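Local coordinates for protein B-agarase (Agarivorans gilvus, PDB 5Z6P) that probably hydrolyses beta-glycosidic linkages of agarose, as a glycoside hydrolase family 50 agarase, at residues A[462-476]-A[524-538]. Residues are numbered along the deposited sequence; the frame is centred on the assembly and turned at random.
Sequences VSSGDDFWAALPDPF and IAIHTLGRSADACPT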
loop_
_atom_site.group_PDB
_atom_site.type_symbol
_atom_site.label_atom_id
_atom_site.label_comp_id
_atom_site.label_asym_id
_atom_site.label_seq_id
_atom_site.Cartn_x
_atom_site.Cartn_y
_atom_site.Cartn_z
ATOM N N VAL A 462 -19.734 -11.881 5.924
ATOM C CA VAL A 462 -19.112 -13.129 5.536
ATOM C C VAL A 462 -17.618 -12.994 5.734
ATOM O O VAL A 462 -17.098 -11.883 5.783
ATOM C CB VAL A 462 -19.412 -13.508 4.076
ATOM C CG1 VAL A 462 -20.888 -13.771 3.883
ATOM C CG2 VAL A 462 -18.991 -12.399 3.203
ATOM N N SER A 463 -16.935 -14.128 5.829
ATOM C CA SER A 463 -15.501 -14.150 6.096
ATOM C C SER A 463 -14.791 -15.299 5.400
ATOM O O SER A 463 -15.408 -16.073 4.663
ATOM C CB SER A 463 -15.260 -14.248 7.602
ATOM O OG SER A 463 -13.884 -14.302 7.902
ATOM N N SER A 464 -13.492 -15.418 5.650
ATOM C CA SER A 464 -12.731 -16.583 5.206
ATOM C C SER A 464 -12.369 -17.503 6.358
ATOM O O SER A 464 -11.800 -18.568 6.146
ATOM C CB SER A 464 -11.459 -16.155 4.485
ATOM O OG SER A 464 -11.794 -15.647 3.224
ATOM N N GLY A 465 -12.701 -17.083 7.575
ATOM C CA GLY A 465 -12.397 -17.858 8.759
ATOM C C GLY A 465 -13.336 -17.495 9.884
ATOM O O GLY A 465 -14.049 -16.494 9.800
ATOM N N ASP A 466 -13.342 -18.300 10.941
ATOM C CA ASP A 466 -14.183 -18.003 12.097
ATOM C C ASP A 466 -13.767 -16.657 12.715
ATOM O O ASP A 466 -14.561 -15.999 13.393
ATOM C CB ASP A 466 -14.110 -19.149 13.096
ATOM C CG ASP A 466 -14.646 -20.453 12.500
ATOM O OD1 ASP A 466 -15.403 -20.369 11.497
ATOM O OD2 ASP A 466 -14.296 -21.551 13.005
ATOM N N ASP A 467 -12.522 -16.276 12.433
ATOM C CA ASP A 467 -11.912 -14.973 12.682
ATOM C C ASP A 467 -12.913 -13.821 12.665
ATOM O O ASP A 467 -13.227 -13.228 13.703
ATOM C CB ASP A 467 -10.877 -14.693 11.594
ATOM C CG ASP A 467 -10.281 -15.987 10.984
ATOM O OD1 ASP A 467 -10.386 -17.090 11.636
ATOM O OD2 ASP A 467 -9.788 -15.898 9.816
ATOM N N PHE A 468 -13.418 -13.537 11.455
ATOM C CA PHE A 468 -14.179 -12.315 11.102
ATOM C C PHE A 468 -13.338 -11.074 11.352
ATOM O O PHE A 468 -13.865 -9.971 11.543
ATOM C CB PHE A 468 -15.512 -12.231 11.857
ATOM C CG PHE A 468 -16.612 -13.023 11.217
ATOM C CD1 PHE A 468 -16.732 -14.387 11.450
ATOM C CD2 PHE A 468 -17.528 -12.406 10.381
ATOM C CE1 PHE A 468 -17.745 -15.123 10.840
ATOM C CE2 PHE A 468 -18.526 -13.125 9.775
ATOM C CZ PHE A 468 -18.641 -14.478 10.001
ATOM N N TRP A 469 -12.025 -11.272 11.334
ATOM C CA TRP A 469 -11.071 -10.185 11.519
ATOM C C TRP A 469 -11.156 -9.142 10.398
ATOM O O TRP A 469 -11.177 -7.929 10.654
ATOM C CB TRP A 469 -9.654 -10.753 11.616
ATOM C CG TRP A 469 -8.576 -9.774 11.279
ATOM C CD1 TRP A 469 -8.239 -8.656 11.982
ATOM C CD2 TRP A 469 -7.669 -9.843 10.171
ATOM N NE1 TRP A 469 -7.188 -8.013 11.373
ATOM C CE2 TRP A 469 -6.820 -8.720 10.260
ATOM C CE3 TRP A 469 -7.495 -10.740 9.111
ATOM C CZ2 TRP A 469 -5.816 -8.469 9.331
ATOM C CZ3 TRP A 469 -6.497 -10.490 8.190
ATOM C CH2 TRP A 469 -5.669 -9.361 8.306
ATOM N N ALA A 470 -11.187 -9.623 9.159
ATOM C CA ALA A 470 -11.410 -8.763 8.008
ATOM C C ALA A 470 -12.627 -9.266 7.241
ATOM O O ALA A 470 -12.520 -9.692 6.097
ATOM C CB ALA A 470 -10.187 -8.729 7.118
ATOM N N ALA A 471 -13.779 -9.227 7.894
ATOM C CA ALA A 471 -15.011 -9.707 7.311
ATOM C C ALA A 471 -15.568 -8.718 6.287
ATOM O O ALA A 471 -15.296 -7.524 6.343
ATOM C CB ALA A 471 -16.022 -9.966 8.397
ATOM N N LEU A 472 -16.341 -9.235 5.344
ATOM C CA LEU A 472 -16.950 -8.424 4.297
ATOM C C LEU A 472 -18.452 -8.343 4.539
ATOM O O LEU A 472 -19.014 -9.185 5.218
ATOM C CB LEU A 472 -16.664 -9.014 2.907
ATOM C CG LEU A 472 -15.228 -9.003 2.380
ATOM C CD1 LEU A 472 -14.425 -10.151 2.906
ATOM C CD2 LEU A 472 -15.226 -9.017 0.872
ATOM N N PRO A 473 -19.107 -7.331 3.982
ATOM C CA PRO A 473 -20.546 -7.300 4.244
ATOM C C PRO A 473 -21.298 -8.417 3.506
ATOM O O PRO A 473 -20.822 -8.896 2.485
ATOM C CB PRO A 473 -20.962 -5.921 3.736
ATOM C CG PRO A 473 -19.899 -5.530 2.771
ATOM C CD PRO A 473 -18.632 -6.119 3.295
ATOM N N ASP A 474 -22.433 -8.842 4.059
ATOM C CA ASP A 474 -23.360 -9.729 3.350
ATOM C C ASP A 474 -24.349 -8.844 2.610
ATOM O O ASP A 474 -25.234 -8.299 3.225
ATOM C CB ASP A 474 -24.082 -10.659 4.342
ATOM C CG ASP A 474 -24.875 -11.762 3.653
ATOM O OD1 ASP A 474 -25.363 -11.547 2.538
ATOM O OD2 ASP A 474 -25.009 -12.849 4.247
ATOM N N PRO A 475 -24.180 -8.686 1.287
ATOM C CA PRO A 475 -25.018 -7.770 0.513
ATOM C C PRO A 475 -26.452 -8.253 0.347
ATOM O O PRO A 475 -27.231 -7.512 -0.203
ATOM C CB PRO A 475 -24.315 -7.717 -0.857
ATOM C CG PRO A 475 -23.643 -8.988 -0.982
ATOM C CD PRO A 475 -23.251 -9.432 0.425
ATOM N N PHE A 476 -26.787 -9.453 0.811
ATOM C CA PHE A 476 -28.170 -9.916 0.756
ATOM C C PHE A 476 -28.914 -9.625 2.058
ATOM O O PHE A 476 -30.086 -9.933 2.194
ATOM C CB PHE A 476 -28.227 -11.399 0.418
ATOM C CG PHE A 476 -27.710 -11.718 -0.967
ATOM C CD1 PHE A 476 -28.518 -11.529 -2.081
ATOM C CD2 PHE A 476 -26.418 -12.185 -1.150
ATOM C CE1 PHE A 476 -28.048 -11.816 -3.363
ATOM C CE2 PHE A 476 -25.936 -12.478 -2.426
ATOM C CZ PHE A 476 -26.753 -12.284 -3.535
ATOM N N ILE A 524 -13.813 -17.175 1.061
ATOM C CA ILE A 524 -15.153 -16.675 1.347
ATOM C C ILE A 524 -16.215 -17.712 0.968
ATOM O O ILE A 524 -17.196 -17.891 1.672
ATOM C CB ILE A 524 -15.432 -15.335 0.605
ATOM C CG1 ILE A 524 -14.569 -14.206 1.174
ATOM C CG2 ILE A 524 -16.890 -14.950 0.713
ATOM C CD1 ILE A 524 -14.507 -12.977 0.259
ATOM N N ALA A 525 -16.007 -18.398 -0.148
ATOM C CA ALA A 525 -16.921 -19.450 -0.558
ATOM C C ALA A 525 -16.885 -20.603 0.445
ATOM O O ALA A 525 -17.921 -21.053 0.919
ATOM C CB ALA A 525 -16.586 -19.938 -1.945
ATOM N N ILE A 526 -15.684 -21.048 0.780
ATOM C CA ILE A 526 -15.481 -22.209 1.633
ATOM C C ILE A 526 -16.019 -21.998 3.053
ATOM O O ILE A 526 -16.748 -22.840 3.564
ATOM C CB ILE A 526 -13.985 -22.587 1.675
ATOM C CG1 ILE A 526 -13.523 -22.952 0.259
ATOM C CG2 ILE A 526 -13.741 -23.733 2.667
ATOM C CD1 ILE A 526 -12.047 -23.183 0.102
ATOM N N HIS A 527 -15.665 -20.875 3.676
ATOM C CA HIS A 527 -16.127 -20.584 5.026
ATOM C C HIS A 527 -17.647 -20.423 5.093
ATOM O O HIS A 527 -18.295 -20.968 5.973
ATOM C CB HIS A 527 -15.469 -19.313 5.574
ATOM C CG HIS A 527 -15.825 -19.029 6.997
ATOM N ND1 HIS A 527 -16.840 -18.170 7.354
ATOM C CD2 HIS A 527 -15.310 -19.510 8.155
ATOM C CE1 HIS A 527 -16.930 -18.127 8.674
ATOM N NE2 HIS A 527 -16.014 -18.937 9.180
ATOM N N THR A 528 -18.197 -19.664 4.160
ATOM C CA THR A 528 -19.632 -19.422 4.124
ATOM C C THR A 528 -20.436 -20.723 3.936
ATOM O O THR A 528 -21.449 -20.909 4.598
ATOM C CB THR A 528 -19.983 -18.404 3.032
ATOM O OG1 THR A 528 -19.357 -17.149 3.341
ATOM C CG2 THR A 528 -21.460 -18.192 2.947
ATOM N N LEU A 529 -19.971 -21.622 3.072
ATOM C CA LEU A 529 -20.575 -22.947 2.934
ATOM C C LEU A 529 -20.612 -23.696 4.281
ATOM O O LEU A 529 -21.515 -24.497 4.542
ATOM C CB LEU A 529 -19.829 -23.786 1.895
ATOM C CG LEU A 529 -20.139 -23.492 0.426
ATOM C CD1 LEU A 529 -19.200 -24.235 -0.514
ATOM C CD2 LEU A 529 -21.600 -23.827 0.141
ATOM N N GLY A 530 -19.633 -23.418 5.129
ATOM C CA GLY A 530 -19.582 -24.019 6.440
ATOM C C GLY A 530 -20.648 -23.491 7.382
ATOM O O GLY A 530 -20.944 -24.135 8.371
ATOM N N ARG A 531 -21.225 -22.328 7.070
ATOM C CA ARG A 531 -22.212 -21.703 7.943
ATOM C C ARG A 531 -23.651 -22.168 7.697
ATOM O O ARG A 531 -23.975 -22.748 6.653
ATOM C CB ARG A 531 -22.122 -20.188 7.805
ATOM C CG ARG A 531 -20.772 -19.636 8.266
ATOM C CD ARG A 531 -20.653 -18.163 8.013
ATOM N NE ARG A 531 -21.683 -17.385 8.693
ATOM C CZ ARG A 531 -21.850 -16.083 8.501
ATOM N NH1 ARG A 531 -21.066 -15.453 7.647
ATOM N NH2 ARG A 531 -22.794 -15.413 9.142
ATOM N N SER A 532 -24.518 -21.923 8.670
ATOM C CA SER A 532 -25.923 -22.261 8.513
ATOM C C SER A 532 -26.703 -21.152 7.784
ATOM O O SER A 532 -26.522 -19.965 8.036
ATOM C CB SER A 532 -26.548 -22.548 9.877
ATOM O OG SER A 532 -26.181 -21.545 10.801
ATOM N N ALA A 533 -27.586 -21.539 6.878
ATOM C CA ALA A 533 -28.327 -20.535 6.116
ATOM C C ALA A 533 -29.335 -19.732 6.967
ATOM O O ALA A 533 -29.765 -18.667 6.547
ATOM C CB ALA A 533 -29.041 -21.196 4.915
ATOM N N ASP A 534 -29.694 -20.197 8.164
ATOM C CA ASP A 534 -30.767 -19.509 8.898
ATOM C C ASP A 534 -30.430 -18.069 9.295
ATOM O O ASP A 534 -31.311 -17.220 9.319
ATOM C CB ASP A 534 -31.211 -20.297 10.145
ATOM C CG ASP A 534 -30.068 -20.847 10.946
ATOM O OD1 ASP A 534 -28.952 -20.314 10.848
ATOM O OD2 ASP A 534 -30.300 -21.825 11.694
ATOM N N ALA A 535 -29.164 -17.781 9.558
ATOM C CA ALA A 535 -28.758 -16.412 9.859
ATOM C C ALA A 535 -27.690 -15.893 8.893
ATOM O O ALA A 535 -26.988 -14.947 9.192
ATOM C CB ALA A 535 -28.251 -16.312 11.296
ATOM N N CYS A 536 -27.576 -16.520 7.734
ATOM C CA CYS A 536 -26.617 -16.093 6.734
ATOM C C CYS A 536 -27.278 -16.017 5.359
ATOM O O CYS A 536 -27.402 -17.028 4.691
ATOM C CB CYS A 536 -25.424 -17.052 6.698
ATOM S SG CYS A 536 -24.131 -16.554 5.630
ATOM N N PRO A 537 -27.712 -14.816 4.955
ATOM C CA PRO A 537 -28.375 -14.616 3.664
ATOM C C PRO A 537 -27.527 -15.071 2.467
ATOM O O PRO A 537 -28.079 -15.665 1.559
ATOM C CB PRO A 537 -28.617 -13.096 3.620
ATOM C CG PRO A 537 -28.611 -12.668 5.042
ATOM C CD PRO A 537 -27.697 -13.592 5.769
ATOM N N THR A 538 -26.226 -14.780 2.451
ATOM C CA THR A 538 -25.390 -15.232 1.341
ATOM C C THR A 538 -25.346 -16.777 1.232
ATOM O O THR A 538 -25.386 -17.320 0.138
ATOM C CB THR A 538 -23.939 -14.648 1.448
ATOM O OG1 THR A 538 -23.961 -13.251 1.127
ATOM C CG2 THR A 538 -23.001 -15.335 0.485
HETATM O O HOH W 1 -18.643 -16.700 5.929
#
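S464 lies beside I524 near the start of helix 523-530, their CA atoms 4.6 Å apart, while at the far end F476 runs beside P537, where helix 537-550 starts. Strands 461-462 and 472-473 make a short beta hairpin with a long connecting loop, paired by two backbone bonds between V462 and L472; the chain runs on through D474 to F476, packed against two consecutive helices and their linker. The CA of I524 points its hydrogen almost straight at S463 O.

Beyond it, H527 swings its ring out anti to the backbone N (chi1 -175°), with G465 O over one ring face, offset toward the rim. H527 NE2 donates to D466 OD1 at 2.8 Å, a histidine-carboxylate bond that meets the oxygen on its anti side. ND1 reaches a water that also binds S463 N, T528 OG1 and R531 NH1, so both ring nitrogens are engaged. F468 sets its ring edge, CZ foremost and 3.5 Å from R531 NH1, on one face of the R531 guanidinium, the planes 77° apart, and C536 SG lies over the centre of the other face; NH1 also bonds Q461 O. V462 and L472 pack on I524, L472 CD1 lying 3.9 Å from I524 CD1.

At the second helix D474 grips T538 twice. D474 OD2 accepts from T538 N at 2.9 Å on its syn lone pair, whereas T538 OG1 donates to D474 OD1, 2.6 Å away, from above the carboxylate plane; F476 N reaches the same oxygen on its anti side from the other face of that plane, closing an Asx turn.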